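Local coordinates for protein TBC1 domain family member 22A (PDB 2QFZ) that probably acts as a GTPase-activating protein for Rab-family GTPases through its TBC domain, and forms homodimers and binds 14-3-3 proteins, at residues D111-S116 with Y146-D152; M115-L120 with T155-V159; L120-V126 with V174-G178. All coordinates share one frame; numbering follows the deposited sequence.

Interaction 1 (D111-S116 with Y146-D152); sequences DIPRMS and YVQGIND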
loop_
_atom_site.group_PDB
_atom_site.type_symbol
_atom_site.label_atom_id
_atom_site.label_comp_id
_atom_site.label_asym_id
_atom_site.label_seq_id
_atom_site.Cartn_x
_atom_site.Cartn_y
_atom_site.Cartn_z
ATOM N N ASP A 111 10.135 10.975 -11.502
ATOM C CA ASP A 111 9.601 10.617 -10.187
ATOM C C ASP A 111 10.408 9.549 -9.475
ATOM O O ASP A 111 10.713 9.718 -8.302
ATOM C CB ASP A 111 8.158 10.123 -10.305
ATOM C CG ASP A 111 7.178 11.237 -10.708
ATOM O OD1 ASP A 111 7.571 12.436 -10.713
ATOM O OD2 ASP A 111 6.025 10.890 -11.032
ATOM N N ILE A 112 10.739 8.454 -10.171
ATOM C CA ILE A 112 11.379 7.317 -9.497
ATOM C C ILE A 112 12.642 7.745 -8.785
ATOM O O ILE A 112 12.733 7.551 -7.576
ATOM C CB ILE A 112 11.613 6.046 -10.417
ATOM C CG1 ILE A 112 10.285 5.441 -10.860
ATOM C CG2 ILE A 112 12.482 4.991 -9.707
ATOM C CD1 ILE A 112 9.096 5.838 -10.046
ATOM N N PRO A 113 13.621 8.341 -9.516
ATOM C CA PRO A 113 14.879 8.802 -8.892
ATOM C C PRO A 113 14.802 9.618 -7.606
ATOM O O PRO A 113 15.744 9.573 -6.826
ATOM C CB PRO A 113 15.528 9.608 -10.006
ATOM C CG PRO A 113 15.142 8.842 -11.231
ATOM C CD PRO A 113 13.674 8.546 -10.974
ATOM N N ARG A 114 13.705 10.322 -7.365
ATOM C CA ARG A 114 13.584 11.187 -6.183
ATOM C C ARG A 114 12.541 10.694 -5.176
ATOM O O ARG A 114 12.125 11.462 -4.292
ATOM C CB ARG A 114 13.199 12.636 -6.572
ATOM C CG ARG A 114 13.508 13.122 -8.015
ATOM C CD ARG A 114 12.499 14.222 -8.458
ATOM N NE ARG A 114 11.124 13.812 -8.157
ATOM C CZ ARG A 114 10.023 14.515 -8.434
ATOM N NH1 ARG A 114 8.829 14.010 -8.068
ATOM N NH2 ARG A 114 10.092 15.694 -9.075
ATOM N N MET A 115 12.097 9.442 -5.296
ATOM C CA MET A 115 11.089 8.922 -4.363
ATOM C C MET A 115 11.766 8.310 -3.119
ATOM O O MET A 115 12.983 8.152 -3.066
ATOM C CB MET A 115 10.131 7.931 -5.067
ATOM C CG MET A 115 10.648 6.532 -5.226
ATOM S SD MET A 115 9.624 5.528 -6.323
ATOM C CE MET A 115 8.567 4.706 -5.120
ATOM N N SER A 116 10.951 7.993 -2.118
ATOM C CA SER A 116 11.419 7.457 -0.849
ATOM C C SER A 116 11.152 5.942 -0.807
ATOM O O SER A 116 10.227 5.465 -1.472
ATOM C CB SER A 116 10.710 8.204 0.302
ATOM O OG SER A 116 10.498 7.370 1.431
ATOM N N TYR A 146 0.363 6.387 -16.481
ATOM C CA TYR A 146 1.121 6.605 -15.269
ATOM C C TYR A 146 0.538 7.784 -14.507
ATOM O O TYR A 146 0.382 8.862 -15.065
ATOM C CB TYR A 146 2.597 6.864 -15.562
ATOM C CG TYR A 146 3.356 7.260 -14.320
ATOM C CD1 TYR A 146 3.534 6.359 -13.283
ATOM C CD2 TYR A 146 3.886 8.535 -14.177
ATOM C CE1 TYR A 146 4.196 6.723 -12.117
ATOM C CE2 TYR A 146 4.538 8.897 -13.043
ATOM C CZ TYR A 146 4.705 7.986 -12.011
ATOM O OH TYR A 146 5.385 8.344 -10.860
ATOM N N VAL A 147 0.206 7.571 -13.240
ATOM C CA VAL A 147 -0.221 8.684 -12.356
ATOM C C VAL A 147 0.750 8.743 -11.175
ATOM O O VAL A 147 0.904 7.763 -10.502
ATOM C CB VAL A 147 -1.671 8.453 -11.850
ATOM C CG1 VAL A 147 -2.209 9.685 -11.103
ATOM C CG2 VAL A 147 -2.583 8.099 -13.006
ATOM N N GLN A 148 1.408 9.872 -10.905
ATOM C CA GLN A 148 2.300 9.912 -9.718
ATOM C C GLN A 148 1.539 9.510 -8.447
ATOM O O GLN A 148 0.383 9.909 -8.250
ATOM C CB GLN A 148 2.961 11.281 -9.529
ATOM C CG GLN A 148 4.119 11.246 -8.522
ATOM C CD GLN A 148 4.824 12.607 -8.371
ATOM O OE1 GLN A 148 4.747 13.464 -9.265
ATOM N NE2 GLN A 148 5.516 12.800 -7.237
ATOM N N GLY A 149 2.180 8.701 -7.600
ATOM C CA GLY A 149 1.487 8.036 -6.476
ATOM C C GLY A 149 1.449 6.516 -6.633
ATOM O O GLY A 149 1.715 5.767 -5.668
ATOM N N ILE A 150 1.137 6.038 -7.842
ATOM C CA ILE A 150 1.223 4.595 -8.102
ATOM C C ILE A 150 2.660 4.069 -7.913
ATOM O O ILE A 150 2.837 2.935 -7.516
ATOM C CB ILE A 150 0.741 4.184 -9.490
ATOM C CG1 ILE A 150 -0.704 4.570 -9.700
ATOM C CG2 ILE A 150 0.876 2.645 -9.695
ATOM C CD1 ILE A 150 -1.240 4.065 -11.020
ATOM N N ASN A 151 3.672 4.891 -8.174
ATOM C CA ASN A 151 5.073 4.496 -7.945
ATOM C C ASN A 151 5.363 4.043 -6.506
ATOM O O ASN A 151 6.134 3.114 -6.295
ATOM C CB ASN A 151 6.035 5.652 -8.378
ATOM C CG ASN A 151 5.840 6.920 -7.570
ATOM O OD1 ASN A 151 4.771 7.522 -7.588
ATOM N ND2 ASN A 151 6.875 7.320 -6.835
ATOM N N ASP A 152 4.734 4.696 -5.519
ATOM C CA ASP A 152 4.847 4.292 -4.096
ATOM C C ASP A 152 4.261 2.887 -3.809
ATOM O O ASP A 152 4.774 2.122 -2.965
ATOM C CB ASP A 152 4.101 5.288 -3.180
ATOM C CG ASP A 152 4.979 6.441 -2.672
ATOM O OD1 ASP A 152 6.235 6.342 -2.695
ATOM O OD2 ASP A 152 4.380 7.450 -2.202
HETATM O O HOH W 1 7.819 4.222 -1.685
HETATM O O HOH W 2 7.841 8.303 -2.783
#
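The phenol of Y146 donates a short hydrogen bond from OH to D111 OD2 at 2.6 Å. It uses the anti lone pair of that oxygen, which lies at the ring edge while carboxylate and ring planes stand 48° apart. CG of D111 is anti to its carbonyl carbon (chi1 -68°), which carries the carboxylate off the end of helix 102-111 toward Y146 and Q148. The extended Q148 side chain lays its CG 3.2 Å from the same OD2, but its OE1 faces the carboxylate as a second acceptor and makes no bond to it. D111 OD1 instead lies 3.3 Å from R114 NH1, a salt bridge of charge alone because the oxygen sits well out of the guanidinium plane; Q148 NE2 approaches that guanidinium at its edge. Deeper in, N151 binds at both ends of its amide: OD1 takes the backbone N of G149 at 2.8 Å, and ND2 donates a weak but fairly straight bond to M115 SD at 3.3 Å. D152 OD1 accepts from two waters, which lead to O and N of S116, while OD2 is held by R256 and N252. Packing completes the contact, with I112 CD1 3.5 Å from N151 CB and the I112 side chain backed by T127 and L134 of helix 124-140. D111 and R114 fit the IxxDxxR signature of TBC domains and Y146 and Q148 the YxQ signature; in relatives, these motifs supply the arginine and glutamine fingers of the dual-finger Rab-GAP site.

Interaction 2 (M115-L120 with T155-V159); sequences MSPEAL and TPFFV
A single water joins S116 to T155: it donates to the carbonyl O of S116 at 2.7 Å and accepts from T155 OG1, also at 2.7 Å. The same water donates to D152 OD1, one turn earlier on helix 150-162, so three protein groups hold it and the 4.3 Å between S116 O and T155 OG1 is bridged without a direct bond. The methyl CE of M115 lies 3.5 Å from T155 OG1, the two side chains running antiparallel as they pass. On its other branch T155 turns CG2 to the P117 ring, 3.9 Å from CD. The peptide bond before P117 is cis, and P117 occupies the N-cap position of the short helix 118-121. One turn on, L120 extends with CG anti to its backbone N (chi1 -179°) and divides its branches between two neighbours. CD2 packs against V159 CG2 at 3.5 Å, whereas CD1 reaches the edge of the F158 ring, 4.2 Å from CE2. Polar bridging thus gives way to purely apolar packing from the loop to the helix. V159 N bonds to T155 O, which sets both side chains on one face of helix 150-162. F130 of helix 124-140 lies against M115, T155 and F158, its ring meeting that of F158 edge-to-face, and L260 at the start of helix 260-270 touches P117 and T155, so helices 124-140 and 260-270 flank the contact between helices 118-121 and 150-162.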
loop_
_atom_site.group_PDB
_atom_site.type_symbol
_atom_site.label_atom_id
_atom_site.label_comp_id
_atom_site.label_asym_id
_atom_site.label_seq_id
_atom_site.Cartn_x
_atom_site.Cartn_y
_atom_site.Cartn_z
ATOM N N MET A 115 12.097 9.442 -5.296
ATOM C CA MET A 115 11.089 8.922 -4.363
ATOM C C MET A 115 11.766 8.310 -3.119
ATOM O O MET A 115 12.983 8.152 -3.066
ATOM C CB MET A 115 10.131 7.931 -5.067
ATOM C CG MET A 115 10.648 6.532 -5.226
ATOM S SD MET A 115 9.624 5.528 -6.323
ATOM C CE MET A 115 8.567 4.706 -5.120
ATOM N N SER A 116 10.951 7.993 -2.118
ATOM C CA SER A 116 11.419 7.457 -0.849
ATOM C C SER A 116 11.152 5.942 -0.807
ATOM O O SER A 116 10.227 5.465 -1.472
ATOM C CB SER A 116 10.710 8.204 0.302
ATOM O OG SER A 116 10.498 7.370 1.431
ATOM N N PRO A 117 11.958 5.171 -0.037
ATOM C CA PRO A 117 13.159 5.535 0.727
ATOM C C PRO A 117 14.416 5.593 -0.140
ATOM O O PRO A 117 14.648 4.700 -0.962
ATOM C CB PRO A 117 13.254 4.416 1.771
ATOM C CG PRO A 117 11.953 3.607 1.605
ATOM C CD PRO A 117 11.608 3.761 0.202
ATOM N N GLU A 118 15.208 6.645 0.048
ATOM C CA GLU A 118 16.306 6.998 -0.869
ATOM C C GLU A 118 17.468 5.977 -0.922
ATOM O O GLU A 118 18.056 5.760 -1.978
ATOM C CB GLU A 118 16.857 8.391 -0.519
ATOM N N ALA A 119 17.790 5.350 0.198
ATOM C CA ALA A 119 18.876 4.362 0.228
ATOM C C ALA A 119 18.579 3.162 -0.690
ATOM O O ALA A 119 19.467 2.654 -1.347
ATOM C CB ALA A 119 19.116 3.900 1.645
ATOM N N LEU A 120 17.318 2.729 -0.735
ATOM C CA LEU A 120 16.901 1.634 -1.619
ATOM C C LEU A 120 16.879 2.071 -3.094
ATOM O O LEU A 120 17.503 1.437 -3.955
ATOM C CB LEU A 120 15.516 1.139 -1.166
ATOM C CG LEU A 120 14.843 -0.008 -1.891
ATOM C CD1 LEU A 120 15.541 -1.324 -1.627
ATOM C CD2 LEU A 120 13.396 -0.026 -1.441
ATOM N N THR A 155 6.671 -0.174 -3.736
ATOM C CA THR A 155 7.708 -0.374 -2.691
ATOM C C THR A 155 7.411 -1.452 -1.630
ATOM O O THR A 155 8.284 -2.233 -1.302
ATOM C CB THR A 155 8.065 0.989 -2.007
ATOM O OG1 THR A 155 8.274 1.973 -3.030
ATOM C CG2 THR A 155 9.299 0.884 -1.101
ATOM N N PRO A 156 6.188 -1.491 -1.062
ATOM C CA PRO A 156 5.983 -2.531 -0.080
ATOM C C PRO A 156 6.057 -3.975 -0.627
ATOM O O PRO A 156 6.634 -4.843 0.011
ATOM C CB PRO A 156 4.597 -2.202 0.464
ATOM C CG PRO A 156 4.442 -0.746 0.135
ATOM C CD PRO A 156 5.011 -0.625 -1.167
ATOM N N PHE A 157 5.490 -4.232 -1.792
ATOM C CA PHE A 157 5.618 -5.564 -2.390
ATOM C C PHE A 157 7.122 -5.924 -2.628
ATOM O O PHE A 157 7.588 -6.993 -2.290
ATOM C CB PHE A 157 4.801 -5.614 -3.674
ATOM C CG PHE A 157 3.332 -5.476 -3.456
ATOM C CD1 PHE A 157 2.628 -6.480 -2.824
ATOM C CD2 PHE A 157 2.653 -4.356 -3.867
ATOM C CE1 PHE A 157 1.252 -6.387 -2.620
ATOM C CE2 PHE A 157 1.265 -4.251 -3.656
ATOM C CZ PHE A 157 0.576 -5.274 -3.048
ATOM N N PHE A 158 7.880 -4.983 -3.143
ATOM C CA PHE A 158 9.231 -5.270 -3.566
ATOM C C PHE A 158 10.091 -5.534 -2.333
ATOM O O PHE A 158 10.856 -6.487 -2.305
ATOM C CB PHE A 158 9.805 -4.118 -4.421
ATOM C CG PHE A 158 11.263 -4.296 -4.767
ATOM C CD1 PHE A 158 11.642 -5.049 -5.898
ATOM C CD2 PHE A 158 12.255 -3.761 -3.940
ATOM C CE1 PHE A 158 13.023 -5.229 -6.208
ATOM C CE2 PHE A 158 13.615 -3.951 -4.214
ATOM C CZ PHE A 158 14.003 -4.668 -5.360
ATOM N N VAL A 159 9.947 -4.693 -1.303
ATOM C CA VAL A 159 10.735 -4.833 -0.090
ATOM C C VAL A 159 10.370 -6.124 0.643
ATOM O O VAL A 159 11.242 -6.872 1.031
ATOM C CB VAL A 159 10.613 -3.576 0.818
ATOM C CG1 VAL A 159 11.072 -3.887 2.229
ATOM C CG2 VAL A 159 11.395 -2.412 0.196
HETATM O O HOH W 1 7.819 4.222 -1.685
#

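Interaction 3 (L120-V126 with V174-G178); sequences LILQPKV and VDVSG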
loop_
_atom_site.group_PDB
_atom_site.type_symbol
_atom_site.label_atom_id
_atom_site.label_comp_id
_atom_site.label_asym_id
_atom_site.label_seq_id
_atom_site.Cartn_x
_atom_site.Cartn_y
_atom_site.Cartn_z
ATOM N N LEU A 120 17.318 2.729 -0.735
ATOM C CA LEU A 120 16.901 1.634 -1.619
ATOM C C LEU A 120 16.879 2.071 -3.094
ATOM O O LEU A 120 17.503 1.437 -3.955
ATOM C CB LEU A 120 15.516 1.139 -1.166
ATOM C CG LEU A 120 14.843 -0.008 -1.891
ATOM C CD1 LEU A 120 15.541 -1.324 -1.627
ATOM C CD2 LEU A 120 13.396 -0.026 -1.441
ATOM N N ILE A 121 16.179 3.176 -3.363
ATOM C CA ILE A 121 15.948 3.667 -4.720
ATOM C C ILE A 121 17.239 4.034 -5.425
ATOM O O ILE A 121 17.366 3.847 -6.640
ATOM C CB ILE A 121 15.008 4.940 -4.744
ATOM C CG1 ILE A 121 13.625 4.627 -4.169
ATOM C CG2 ILE A 121 14.834 5.468 -6.168
ATOM C CD1 ILE A 121 12.821 3.644 -5.012
ATOM N N LEU A 122 18.198 4.567 -4.675
ATOM C CA LEU A 122 19.456 4.991 -5.264
ATOM C C LEU A 122 20.307 3.797 -5.727
ATOM O O LEU A 122 21.208 3.978 -6.537
ATOM C CB LEU A 122 20.240 5.872 -4.287
ATOM C CG LEU A 122 19.656 7.281 -4.106
ATOM C CD1 LEU A 122 20.374 8.008 -2.976
ATOM C CD2 LEU A 122 19.736 8.069 -5.426
ATOM N N GLN A 123 20.021 2.592 -5.223
ATOM C CA GLN A 123 20.659 1.381 -5.757
ATOM C C GLN A 123 20.203 1.225 -7.210
ATOM O O GLN A 123 19.011 1.141 -7.461
ATOM C CB GLN A 123 20.325 0.159 -4.915
ATOM C CG GLN A 123 20.879 0.242 -3.478
ATOM C CD GLN A 123 20.529 -0.967 -2.626
ATOM O OE1 GLN A 123 20.542 -2.096 -3.105
ATOM N NE2 GLN A 123 20.226 -0.734 -1.349
ATOM N N PRO A 124 21.156 1.200 -8.177
ATOM C CA PRO A 124 20.811 1.450 -9.603
ATOM C C PRO A 124 19.958 0.354 -10.265
ATOM O O PRO A 124 19.264 0.607 -11.284
ATOM C CB PRO A 124 22.185 1.536 -10.300
ATOM C CG PRO A 124 23.230 1.571 -9.167
ATOM C CD PRO A 124 22.586 0.865 -8.014
ATOM N N LYS A 125 20.022 -0.846 -9.699
ATOM C CA LYS A 125 19.198 -1.956 -10.166
ATOM C C LYS A 125 17.743 -1.796 -9.674
ATOM O O LYS A 125 16.826 -2.299 -10.316
ATOM C CB LYS A 125 19.782 -3.282 -9.705
ATOM C CG LYS A 125 21.307 -3.407 -9.921
ATOM N N VAL A 126 17.540 -1.107 -8.553
ATOM C CA VAL A 126 16.193 -0.910 -7.996
ATOM C C VAL A 126 15.437 0.096 -8.874
ATOM O O VAL A 126 14.251 -0.101 -9.198
ATOM C CB VAL A 126 16.193 -0.443 -6.509
ATOM C CG1 VAL A 126 14.766 -0.287 -6.003
ATOM C CG2 VAL A 126 16.981 -1.439 -5.568
ATOM N N VAL A 174 18.366 -2.709 3.639
ATOM C CA VAL A 174 18.028 -3.518 2.445
ATOM C C VAL A 174 18.977 -3.271 1.247
ATOM O O VAL A 174 18.817 -2.302 0.484
ATOM C CB VAL A 174 16.531 -3.351 2.016
ATOM C CG1 VAL A 174 16.258 -4.033 0.658
ATOM C CG2 VAL A 174 15.595 -3.918 3.107
ATOM N N ASP A 175 19.963 -4.164 1.099
ATOM C CA ASP A 175 20.860 -4.137 -0.045
ATOM C C ASP A 175 20.462 -5.225 -1.052
ATOM O O ASP A 175 20.334 -6.383 -0.699
ATOM C CB ASP A 175 22.307 -4.324 0.408
ATOM C CG ASP A 175 23.329 -4.065 -0.716
ATOM O OD1 ASP A 175 22.946 -3.620 -1.825
ATOM O OD2 ASP A 175 24.533 -4.311 -0.483
ATOM N N VAL A 176 20.277 -4.818 -2.303
ATOM C CA VAL A 176 19.909 -5.691 -3.409
ATOM C C VAL A 176 21.154 -6.343 -4.069
ATOM O O VAL A 176 21.017 -7.270 -4.854
ATOM C CB VAL A 176 19.115 -4.848 -4.506
ATOM C CG1 VAL A 176 18.745 -5.685 -5.729
ATOM C CG2 VAL A 176 17.863 -4.214 -3.900
ATOM N N SER A 177 22.359 -5.857 -3.754
ATOM C CA SER A 177 23.577 -6.216 -4.538
ATOM C C SER A 177 23.902 -7.725 -4.630
ATOM O O SER A 177 24.422 -8.183 -5.653
ATOM C CB SER A 177 24.814 -5.419 -4.047
ATOM O OG SER A 177 25.147 -5.748 -2.705
ATOM N N GLY A 178 23.580 -8.491 -3.590
ATOM C CA GLY A 178 23.881 -9.939 -3.562
ATOM C C GLY A 178 22.900 -10.885 -4.260
ATOM O O GLY A 178 23.220 -12.057 -4.479
#
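Q123 and D175 set their flat groups almost at right angles, amide and carboxylate planes 84° apart, with Q123 OE1 only 3.1 Å from D175 OD1, both acceptors. Each end of the amide is occupied by backbone. V176 N donates to Q123 OE1 at 2.9 Å, nearly straight (172°) and on a lone pair in the carbonyl plane, while Q123 NE2 donates to V174 O at 2.8 Å, tilted slightly from the amide plane. The Q123 side chain, extended beyond CG, thus pairs with the O and N that flank D175, much as a neighbouring peptide strand would; NE2 also makes a weak bond to A119 O. D175 in turn forms an Asx turn, OD1 accepting from S177 N at 3.0 Å and OD2 from S177 OG, both donors well above the carboxylate plane. This pins the loop after helix 150-162 to the turn between helices 118-121 and 124-140 of the all-helical TBC fold, with Q123 as N-cap of the latter. Beneath the polar pairing, L120 CD1 meets V174 CG1 at 3.6 Å, and V126 CG2 presses tightly on V176 CG2 at 3.4 Å, where I162 of helix 150-162 also touches V176.

Interactions 1 and 2 set one run of chain, 111-120, against the loop leading into helix 150-162 and then the helix itself, sharing M115, S116 and the water that ties S116 to both D152 and T155. Interaction 1 is mostly buried yet rich in polar groups, consistent with its place at the two family signature motifs; interaction 2 is partly buried and largely apolar beyond its water. Interaction 3, about 20 Å from the chain's centre to its own, is nearer the surface and relies on side-chain-to-backbone bonds over a small valine and leucine cluster. L120 joins interactions 2 and 3, and F158 touches V126 and V176, while I121 packs on I112 and M115, so the three contacts adjoin around helix 124-140.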